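Side-chain contacts in peptide methionine sulfoxide reductase MsrA (Corynebacterium diphtheriae, PDB 4D7L), which probably repairs oxidised proteins by reducing the S epimer of methionine sulfoxide to methionine, as a thiol-dependent oxidoreductase of the MsrA family: residues I68-Y73 with E137-T142; K78-T83 with V117-D122; G92-I97 with A158-G163; L131-M136 with E178-K183. All blocks are in the same frame, centred on the assembly; numbering follows the deposited sequence. Where two conformers were deposited one is given.

Interaction 1: residues I68-Y73 with E137-T142; sequences IGIGCY and EAHDPT. With PGE (triethylene glycol), chain J.
With CG1 of I70 lodged between the backbone N and the carbonyl carbon (chi1 57°), the other branch, CG2, sits beside the N and faces H139, whose ring is swung into the same tight setting on its own backbone (chi1 76°). The methyl therefore comes down over the middle of the imidazole, 3.5 Å from I70 CG2 to the H139 ring centroid and 15° off the normal, a CH-pi contact over the face. I70 CB adds to it over the root of the ring, 3.6 Å from H139 CG. On the opposite face P141 N lies 3.9 Å above the H139 ring plane, toward the rim. Both ring nitrogens are hydrogen-bonded, ND1 to A135 O and NE2 to S157 OG, which fixes the rotation of the imidazole. The long branch of I70 ends with CD1 4.1 Å from A138 CB.

Beyond the histidine, an Asx turn shapes the chain: D140 OD1 takes T142 N on its anti side at 3.0 Å and T142 OG1 on its syn side. The backbone H139 O accepts from O1 of a triethylene glycol, probably from the crystallisation liquor.

I70 leads into G71, C72 and Y73, with C72, the predicted active-site cysteine, at the N-cap of helix 73-81 and disulfide-bonded to C226. The contact thus joins the end of strand 64-69 to the loop leaving helix 128-137, with I70 also touching A76 of helix 73-81 and A135 of helix 128-137.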
# COMPACT_ATOMS: atom_id res chain seq x y z
N ILE A 68 0.65 -1.81 3.51
CA ILE A 68 -0.59 -1.05 3.51
C ILE A 68 -1.01 -0.63 2.13
O ILE A 68 -0.21 -0.03 1.39
CB ILE A 68 -0.44 0.22 4.38
CG1 ILE A 68 -0.06 -0.16 5.81
CG2 ILE A 68 -1.71 1.08 4.35
CD1 ILE A 68 -1.11 -0.97 6.49
N GLY A 69 -2.26 -0.91 1.78
CA GLY A 69 -2.81 -0.42 0.52
C GLY A 69 -3.99 0.50 0.76
O GLY A 69 -5.02 0.07 1.28
N ILE A 70 -3.85 1.78 0.41
CA ILE A 70 -4.97 2.70 0.62
C ILE A 70 -5.17 3.58 -0.60
O ILE A 70 -5.73 4.66 -0.49
CB ILE A 70 -4.74 3.60 1.87
CG1 ILE A 70 -3.42 4.37 1.73
CG2 ILE A 70 -4.71 2.78 3.13
CD1 ILE A 70 -3.23 5.48 2.79
N GLY A 71 -4.75 3.09 -1.76
CA GLY A 71 -4.90 3.87 -2.98
C GLY A 71 -3.55 4.34 -3.51
O GLY A 71 -2.55 3.67 -3.28
N CYS A 72 -3.54 5.47 -4.21
CA CYS A 72 -2.30 5.99 -4.82
C CYS A 72 -1.14 5.92 -3.85
O CYS A 72 -1.14 6.59 -2.81
CB CYS A 72 -2.49 7.43 -5.28
SG CYS A 72 -0.93 8.23 -5.78
N TYR A 73 -0.16 5.05 -4.14
CA TYR A 73 0.89 4.87 -3.13
C TYR A 73 1.84 6.08 -2.93
O TYR A 73 2.59 6.09 -1.97
CB TYR A 73 1.72 3.59 -3.31
CG TYR A 73 2.34 3.27 -4.65
CD1 TYR A 73 2.94 4.26 -5.42
CD2 TYR A 73 2.58 1.94 -5.00
CE1 TYR A 73 3.59 3.95 -6.61
CE2 TYR A 73 3.25 1.61 -6.16
CZ TYR A 73 3.76 2.62 -6.97
OH TYR A 73 4.45 2.29 -8.12
N GLU A 137 -8.06 5.55 8.83
CA GLU A 137 -8.54 6.93 8.90
C GLU A 137 -8.03 7.78 7.73
O GLU A 137 -8.44 8.93 7.55
CB GLU A 137 -8.14 7.55 10.24
CG GLU A 137 -8.82 6.85 11.43
CD GLU A 137 -8.55 7.50 12.78
OE1 GLU A 137 -7.59 8.29 12.88
OE2 GLU A 137 -9.30 7.23 13.73
N ALA A 138 -7.13 7.20 6.94
CA ALA A 138 -6.56 7.93 5.80
C ALA A 138 -7.22 7.64 4.45
O ALA A 138 -6.80 8.21 3.45
CB ALA A 138 -5.08 7.63 5.69
N HIS A 139 -8.22 6.76 4.40
CA HIS A 139 -8.86 6.50 3.11
C HIS A 139 -10.27 6.00 3.37
O HIS A 139 -10.66 5.83 4.52
CB HIS A 139 -8.04 5.49 2.28
CG HIS A 139 -8.17 4.07 2.74
ND1 HIS A 139 -7.90 3.67 4.03
CD2 HIS A 139 -8.52 2.94 2.06
CE1 HIS A 139 -8.10 2.37 4.14
NE2 HIS A 139 -8.49 1.90 2.96
N ASP A 140 -11.02 5.76 2.31
CA ASP A 140 -12.34 5.17 2.41
C ASP A 140 -12.20 3.68 2.14
O ASP A 140 -11.92 3.28 0.99
CB ASP A 140 -13.30 5.83 1.41
CG ASP A 140 -14.73 5.29 1.51
OD1 ASP A 140 -14.96 4.22 2.09
OD2 ASP A 140 -15.63 5.97 1.01
N PRO A 141 -12.36 2.87 3.19
CA PRO A 141 -12.10 1.44 3.02
C PRO A 141 -13.35 0.67 2.55
O PRO A 141 -13.42 -0.53 2.80
CB PRO A 141 -11.72 1.00 4.42
CG PRO A 141 -12.64 1.88 5.30
CD PRO A 141 -12.68 3.22 4.59
N THR A 142 -14.31 1.34 1.92
CA THR A 142 -15.55 0.68 1.52
C THR A 142 -15.78 0.70 0.01
O THR A 142 -16.86 0.31 -0.45
CB THR A 142 -16.79 1.35 2.18
OG1 THR A 142 -16.97 2.66 1.60
CG2 THR A 142 -16.63 1.46 3.72
C1 PGE J . -12.80 5.03 7.65
O1 PGE J . -12.49 6.08 6.75
C2 PGE J . -12.42 5.47 9.05
O2 PGE J . -13.24 6.56 9.42

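Interaction 2: residues K78-T83 with V117-D122; sequences KLFWET and VEVVYD
F80 and V119 meet at about a right angle where the first helix of a ferredoxin-like fold lies on its sheet. Helix 73-81 makes the beta-alpha-beta crossover between strands 64-69 and 86-94, and strand 114-121 runs antiparallel between those two, directly beneath it. The phenyl ring presents a face to the strand: V119 CG2 stands 4.2 Å from the F80 ring centroid and 25° off the normal, a CH-pi contact displaced toward the rim. The displacement is toward the root of the ring, since V119 CG2 comes closest to F80 CG, at 3.8 Å. Valine points this methyl at the ring because its CG1 is anti to the backbone N (chi1 -177°), leaving CG2 beside the N. V117, two residues back on the same side of the strand, approaches obliquely and more loosely, with CG1 4.4 Å from F80 CD2.

The opposite face of the ring is backed from within the helix by L79 CD2, 4.0 Å above the F80 plane, so the phenyl is sandwiched between a valine and a leucine methyl. I68 of strand 64-69 and A135 of helix 128-137 also touch F80, which is buried between the two helices and the sheet. E118 alternates to the other side of the sheet, where it forms a salt bridge with R58. The helix closes just beyond the contact: T83 OG1 donates to L79 O over 2.8 Å, 22° out of the carbonyl plane.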
# COMPACT_ATOMS: atom_id res chain seq x y z
N LYS A 78 4.18 8.95 1.66
CA LYS A 78 4.52 10.19 2.37
C LYS A 78 3.85 10.21 3.75
O LYS A 78 4.48 10.57 4.76
CB LYS A 78 4.13 11.42 1.53
CG LYS A 78 4.45 12.81 2.16
CD LYS A 78 4.15 13.90 1.11
CE LYS A 78 4.18 15.34 1.64
NZ LYS A 78 5.15 15.61 2.72
N LEU A 79 2.59 9.81 3.79
CA LEU A 79 1.84 9.74 5.05
C LEU A 79 2.58 8.90 6.07
O LEU A 79 2.72 9.27 7.25
CB LEU A 79 0.46 9.12 4.80
CG LEU A 79 -0.39 8.90 6.06
CD1 LEU A 79 -0.94 10.26 6.52
CD2 LEU A 79 -1.48 7.89 5.81
N PHE A 80 3.08 7.76 5.63
CA PHE A 80 3.74 6.87 6.58
C PHE A 80 5.19 7.24 6.89
O PHE A 80 5.60 7.12 8.05
CB PHE A 80 3.62 5.41 6.10
CG PHE A 80 2.25 4.85 6.32
CD1 PHE A 80 1.83 4.57 7.62
CD2 PHE A 80 1.36 4.68 5.27
CE1 PHE A 80 0.54 4.10 7.86
CE2 PHE A 80 0.06 4.19 5.50
CZ PHE A 80 -0.35 3.91 6.80
N TRP A 81 5.98 7.74 5.92
CA TRP A 81 7.36 8.06 6.31
C TRP A 81 7.38 9.26 7.24
O TRP A 81 8.35 9.46 7.98
CB TRP A 81 8.33 8.28 5.10
CG TRP A 81 8.28 9.61 4.38
CD1 TRP A 81 8.57 10.86 4.89
CD2 TRP A 81 8.08 9.79 2.98
NE1 TRP A 81 8.47 11.82 3.89
CE2 TRP A 81 8.18 11.18 2.70
CE3 TRP A 81 7.79 8.90 1.92
CZ2 TRP A 81 7.99 11.71 1.42
CZ3 TRP A 81 7.59 9.43 0.64
CH2 TRP A 81 7.71 10.82 0.40
N GLU A 82 6.32 10.05 7.23
CA GLU A 82 6.22 11.18 8.16
C GLU A 82 5.64 10.81 9.51
O GLU A 82 5.52 11.65 10.40
CB GLU A 82 5.39 12.30 7.52
CG GLU A 82 6.17 12.96 6.36
CD GLU A 82 5.45 14.13 5.69
OE1 GLU A 82 4.24 14.31 5.94
OE2 GLU A 82 6.11 14.83 4.89
N THR A 83 5.31 9.54 9.70
CA THR A 83 4.75 9.10 10.98
C THR A 83 5.82 8.77 12.00
O THR A 83 6.71 7.98 11.71
CB THR A 83 3.88 7.86 10.78
OG1 THR A 83 2.82 8.18 9.88
CG2 THR A 83 3.30 7.39 12.11
N VAL A 117 2.30 0.25 0.25
CA VAL A 117 3.39 0.84 0.98
C VAL A 117 3.93 -0.17 1.98
O VAL A 117 3.18 -0.68 2.82
CB VAL A 117 2.97 2.10 1.77
CG1 VAL A 117 4.19 2.72 2.51
CG2 VAL A 117 2.33 3.12 0.85
N GLU A 118 5.21 -0.49 1.85
CA GLU A 118 5.95 -1.25 2.84
C GLU A 118 6.29 -0.30 3.99
O GLU A 118 6.97 0.70 3.77
CB GLU A 118 7.23 -1.83 2.24
CG GLU A 118 8.16 -2.50 3.28
CD GLU A 118 9.52 -2.87 2.72
OE1 GLU A 118 9.99 -2.22 1.75
OE2 GLU A 118 10.13 -3.81 3.26
N VAL A 119 5.77 -0.57 5.18
CA VAL A 119 6.01 0.29 6.33
C VAL A 119 6.83 -0.47 7.37
O VAL A 119 6.36 -1.44 7.98
CB VAL A 119 4.69 0.75 6.96
CG1 VAL A 119 4.96 1.70 8.13
CG2 VAL A 119 3.84 1.42 5.91
N VAL A 120 8.07 -0.06 7.55
CA VAL A 120 8.91 -0.67 8.56
C VAL A 120 8.95 0.23 9.78
O VAL A 120 9.27 1.40 9.67
CB VAL A 120 10.33 -0.88 8.04
CG1 VAL A 120 11.18 -1.56 9.09
CG2 VAL A 120 10.29 -1.72 6.74
N TYR A 121 8.64 -0.31 10.95
CA TYR A 121 8.48 0.56 12.12
C TYR A 121 9.13 0.00 13.37
O TYR A 121 9.36 -1.20 13.49
CB TYR A 121 6.99 0.84 12.38
CG TYR A 121 6.20 -0.41 12.73
CD1 TYR A 121 5.73 -1.26 11.73
CD2 TYR A 121 5.93 -0.74 14.05
CE1 TYR A 121 5.01 -2.40 12.03
CE2 TYR A 121 5.21 -1.89 14.37
CZ TYR A 121 4.75 -2.71 13.36
OH TYR A 121 4.06 -3.85 13.68
N ASP A 122 9.43 0.91 14.30
CA ASP A 122 9.95 0.58 15.61
C ASP A 122 8.76 0.40 16.55
O ASP A 122 8.09 1.38 16.90
CB ASP A 122 10.85 1.71 16.13
CG ASP A 122 11.44 1.43 17.52
OD1 ASP A 122 10.97 0.50 18.23
OD2 ASP A 122 12.36 2.18 17.92

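Interaction 3: residues G92-I97 with A158-G163; sequences GFAGGI and AIYTAG
The hydroxyl end of Y160 meets the bare CA of G95, with OH 3.2 Å from that carbon. Next to it, A94 lies along the ring: its CB is 3.9 Å from Y160 CD2, while its carbonyl A94 O comes within 3.6 Å of Y160 CE2. Both the glycine carbon and the carbonyl oxygen approach the aromatic plane obliquely. Lacking a side chain, G95 lets the phenol end settle directly on its backbone. It also bends the chain there, with a positive phi of 104° just where strand 86-94 ends.

Strands 86-94 and 158-161 are not neighbours in the mixed sheet of this ferredoxin-like fold; strands 64-69 and 114-121 run between them. The tyrosine bridges that gap by lying over the sheet, in touch with Y67 of one intervening strand and with T114 and I116 of the other. Its CG is anti to the carbonyl carbon (chi1 -53°), which carries the ring away from its own strand toward A94. On this side A94 also packs on I116 and L199, whereas I159 alternates to the opposite side and touches V177 of helix 166-186.

Further out, A94 pairs through its backbone with T114 of strand 114-121, and just past the strand end G96 bonds to A204. The OH of the buried Y160 is satisfied by a hydrogen bond with OE2 of E195, on the edge strand 195-198 beside strand 158-161.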
# COMPACT_ATOMS: atom_id res chain seq x y z
N GLY A 92 5.41 -0.32 -3.85
CA GLY A 92 5.50 -1.44 -4.75
C GLY A 92 4.16 -2.14 -4.82
O GLY A 92 3.11 -1.53 -4.64
N PHE A 93 4.23 -3.45 -5.04
CA PHE A 93 3.07 -4.23 -5.47
C PHE A 93 2.96 -5.54 -4.71
O PHE A 93 3.95 -6.26 -4.54
CB PHE A 93 3.19 -4.53 -6.97
CG PHE A 93 3.66 -3.34 -7.78
CD1 PHE A 93 2.84 -2.23 -7.92
CD2 PHE A 93 4.90 -3.34 -8.40
CE1 PHE A 93 3.27 -1.11 -8.65
CE2 PHE A 93 5.34 -2.24 -9.14
CZ PHE A 93 4.51 -1.12 -9.26
N ALA A 94 1.76 -5.84 -4.25
CA ALA A 94 1.50 -7.11 -3.59
C ALA A 94 0.01 -7.43 -3.63
O ALA A 94 -0.81 -6.53 -3.86
CB ALA A 94 2.01 -7.09 -2.13
N GLY A 95 -0.32 -8.70 -3.42
CA GLY A 95 -1.71 -9.10 -3.31
C GLY A 95 -2.22 -9.79 -4.55
O GLY A 95 -3.32 -10.37 -4.53
N GLY A 96 -1.44 -9.67 -5.63
CA GLY A 96 -1.75 -10.27 -6.92
C GLY A 96 -0.88 -11.49 -7.19
O GLY A 96 -0.43 -12.14 -6.25
N ILE A 97 -0.62 -11.79 -8.45
CA ILE A 97 0.06 -13.03 -8.80
C ILE A 97 1.34 -12.81 -9.65
O ILE A 97 2.30 -13.56 -9.53
CB ILE A 97 -0.89 -13.99 -9.56
CG1 ILE A 97 -0.20 -15.31 -9.92
CG2 ILE A 97 -1.42 -13.34 -10.81
CD1 ILE A 97 0.15 -16.19 -8.70
N ALA A 158 -6.07 -2.65 1.40
CA ALA A 158 -5.45 -3.90 1.86
C ALA A 158 -4.54 -3.70 3.06
O ALA A 158 -3.95 -2.62 3.26
CB ALA A 158 -4.66 -4.58 0.71
N ILE A 159 -4.44 -4.75 3.87
CA ILE A 159 -3.41 -4.87 4.89
C ILE A 159 -2.80 -6.26 4.77
O ILE A 159 -3.49 -7.26 4.97
CB ILE A 159 -3.95 -4.68 6.32
CG1 ILE A 159 -4.60 -3.30 6.47
CG2 ILE A 159 -2.81 -4.83 7.35
CD1 ILE A 159 -5.41 -3.15 7.77
N TYR A 160 -1.51 -6.34 4.42
CA TYR A 160 -0.84 -7.65 4.42
C TYR A 160 0.17 -7.69 5.56
O TYR A 160 0.91 -6.75 5.76
CB TYR A 160 -0.14 -7.92 3.08
CG TYR A 160 -1.07 -7.77 1.87
CD1 TYR A 160 -2.33 -8.37 1.85
CD2 TYR A 160 -0.68 -7.01 0.76
CE1 TYR A 160 -3.19 -8.22 0.74
CE2 TYR A 160 -1.53 -6.86 -0.34
CZ TYR A 160 -2.77 -7.46 -0.34
OH TYR A 160 -3.59 -7.29 -1.41
N THR A 161 0.18 -8.79 6.31
CA THR A 161 1.03 -8.85 7.49
C THR A 161 2.27 -9.73 7.31
O THR A 161 2.36 -10.54 6.38
CB THR A 161 0.21 -9.34 8.70
OG1 THR A 161 -0.34 -10.63 8.40
CG2 THR A 161 -0.92 -8.37 9.00
N ALA A 162 3.26 -9.54 8.18
CA ALA A 162 4.53 -10.23 8.04
C ALA A 162 5.11 -10.62 9.39
O ALA A 162 4.63 -10.18 10.44
CB ALA A 162 5.53 -9.35 7.28
N GLY A 163 6.16 -11.42 9.37
CA GLY A 163 6.84 -11.79 10.60
C GLY A 163 6.32 -13.08 11.21
O GLY A 163 5.42 -13.72 10.66

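Interaction 4: residues L131-M136 with E178-K183; sequences LVVKAM and EHYAPK
Apolar contact between M136 and Y180 dominates: the methyl CE of M136 lies 3.5 Å from Y180 CB and nearly as close to the first atoms of the ring. The two side chains slide past each other in opposite directions, so the root of the methionine meets the outer part of the ring and its tip meets the root of the tyrosine. M136 manages this because its chain is bent at both later torsions, CE being turned back at chi3 -80°. M136 has two modelled conformers, so the contacts of its CE and SD hold for one of them and are less certain.

Two interactions involve the ring itself. M136 CB stands over one face, 4.2 Å from the Y180 ring centroid and 24° off the normal, a CH-pi contact shifted toward the CE2 and CZ rim. The sulfur makes a Met-aromatic contact, with M136 SD 5.2 Å from the Y180 centroid in an oblique position.

At the polar end, V133 crosses the tyrosine at about a right angle and brings CG1 to 3.4 Å from Y180 OH. That hydroxyl also has a weak hydrogen bond with OE2 of E137.

The helix is kinked just after the tyrosine, where P182 has no N-H to give and K183 N makes only a weak bond, to Y180 O. Helix 128-137, the second helix of the ferredoxin-like unit, packs here against the C-terminal part of helix 166-186, which follows strand 158-161; M136 and V133 extend the interface to V177 and I176, while L131 and A135 pack on F80 of helix 73-81.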
# COMPACT_ATOMS: atom_id res chain seq x y z
N LEU A 131 -0.82 1.82 13.48
CA LEU A 131 -0.61 1.96 12.05
C LEU A 131 -1.85 1.49 11.28
O LEU A 131 -2.20 2.06 10.24
CB LEU A 131 0.64 1.17 11.60
CG LEU A 131 1.97 1.77 12.12
CD1 LEU A 131 3.12 0.86 11.79
CD2 LEU A 131 2.20 3.14 11.46
N VAL A 132 -2.52 0.44 11.78
CA VAL A 132 -3.77 0.03 11.13
C VAL A 132 -4.81 1.14 11.22
O VAL A 132 -5.49 1.47 10.24
CB VAL A 132 -4.34 -1.29 11.74
CG1 VAL A 132 -5.74 -1.58 11.20
CG2 VAL A 132 -3.40 -2.48 11.43
N VAL A 133 -4.92 1.75 12.40
CA VAL A 133 -5.88 2.84 12.60
C VAL A 133 -5.54 4.01 11.68
O VAL A 133 -6.43 4.61 11.04
CB VAL A 133 -5.92 3.31 14.08
CG1 VAL A 133 -6.65 4.64 14.22
CG2 VAL A 133 -6.56 2.24 14.96
N LYS A 134 -4.25 4.33 11.58
CA LYS A 134 -3.84 5.44 10.73
C LYS A 134 -4.22 5.18 9.27
O LYS A 134 -4.73 6.07 8.59
CB LYS A 134 -2.33 5.68 10.82
CG LYS A 134 -1.93 7.00 10.17
CD LYS A 134 -0.46 7.25 10.34
CE LYS A 134 -0.19 8.43 11.24
NZ LYS A 134 -0.21 9.71 10.48
N ALA A 135 -3.99 3.96 8.80
CA ALA A 135 -4.41 3.59 7.45
C ALA A 135 -5.92 3.72 7.26
O ALA A 135 -6.39 4.27 6.26
CB ALA A 135 -3.98 2.20 7.13
N MET A 136 -6.69 3.18 8.20
CA MET A 136 -8.15 3.22 8.13
C MET A 136 -8.66 4.67 8.05
O MET A 136 -9.58 4.97 7.28
CB MET A 136 -8.80 2.52 9.33
CG MET A 136 -8.89 1.01 9.17
SD MET A 136 -9.98 0.50 7.81
CE MET A 136 -11.61 0.66 8.55
N GLU A 178 -12.88 -4.38 11.80
CA GLU A 178 -14.28 -4.67 12.06
C GLU A 178 -14.94 -3.72 13.05
O GLU A 178 -16.16 -3.53 13.03
CB GLU A 178 -14.43 -6.12 12.57
N HIS A 179 -14.13 -3.12 13.92
CA HIS A 179 -14.63 -2.12 14.87
C HIS A 179 -15.10 -0.83 14.18
O HIS A 179 -15.88 -0.06 14.74
CB HIS A 179 -13.53 -1.80 15.88
CG HIS A 179 -14.03 -1.37 17.22
ND1 HIS A 179 -14.70 -2.23 18.07
CD2 HIS A 179 -13.94 -0.19 17.87
CE1 HIS A 179 -15.01 -1.58 19.18
NE2 HIS A 179 -14.56 -0.34 19.08
N TYR A 180 -14.61 -0.59 12.96
CA TYR A 180 -15.08 0.55 12.15
C TYR A 180 -16.37 0.27 11.38
O TYR A 180 -17.02 1.19 10.89
CB TYR A 180 -14.03 0.95 11.12
CG TYR A 180 -12.92 1.77 11.68
CD1 TYR A 180 -13.02 3.15 11.74
CD2 TYR A 180 -11.77 1.15 12.13
CE1 TYR A 180 -12.00 3.90 12.26
CE2 TYR A 180 -10.72 1.90 12.65
CZ TYR A 180 -10.84 3.27 12.70
OH TYR A 180 -9.80 4.00 13.22
N ALA A 181 -16.72 -1.01 11.23
CA ALA A 181 -17.86 -1.38 10.38
C ALA A 181 -19.18 -0.65 10.73
O ALA A 181 -19.84 -0.10 9.84
CB ALA A 181 -18.05 -2.93 10.39
N PRO A 182 -19.55 -0.60 12.02
CA PRO A 182 -20.81 0.08 12.31
C PRO A 182 -20.78 1.57 11.99
O PRO A 182 -21.80 2.15 11.62
CB PRO A 182 -21.00 -0.14 13.81
CG PRO A 182 -20.20 -1.36 14.11
CD PRO A 182 -19.00 -1.25 13.23
N LYS A 183 -19.63 2.19 12.14
CA LYS A 183 -19.49 3.62 11.91
C LYS A 183 -19.65 3.91 10.42
O LYS A 183 -20.29 4.88 10.03
CB LYS A 183 -18.12 4.08 12.40
CG LYS A 183 -17.95 4.06 13.92
CD LYS A 183 -16.49 4.33 14.29
CE LYS A 183 -16.33 4.67 15.78
NZ LYS A 183 -14.90 4.99 16.12

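Overall arrangement
Three of the contacts border on strand 64-69 or its neighbours in one mixed sheet: interaction 1 continues from that strand, interaction 2 reaches strand 114-121 beside it on one side, and interaction 3 uses strand 158-161 on the other. Interaction 4 lies outermost, about 16 Å from the chain centre, yet its centre is only about 11 Å from that of interaction 1, to which helix 128-137 leads directly. Along the chain interaction 2 is nested within interaction 1, while interaction 3 crosses each of the others. Interactions 2 and 4, centres about 18 Å apart, touch through Y121 and L131. Helices and sheet are thus interlocked around the strand that leads to the disulfide-bonded, predicted active-site C72.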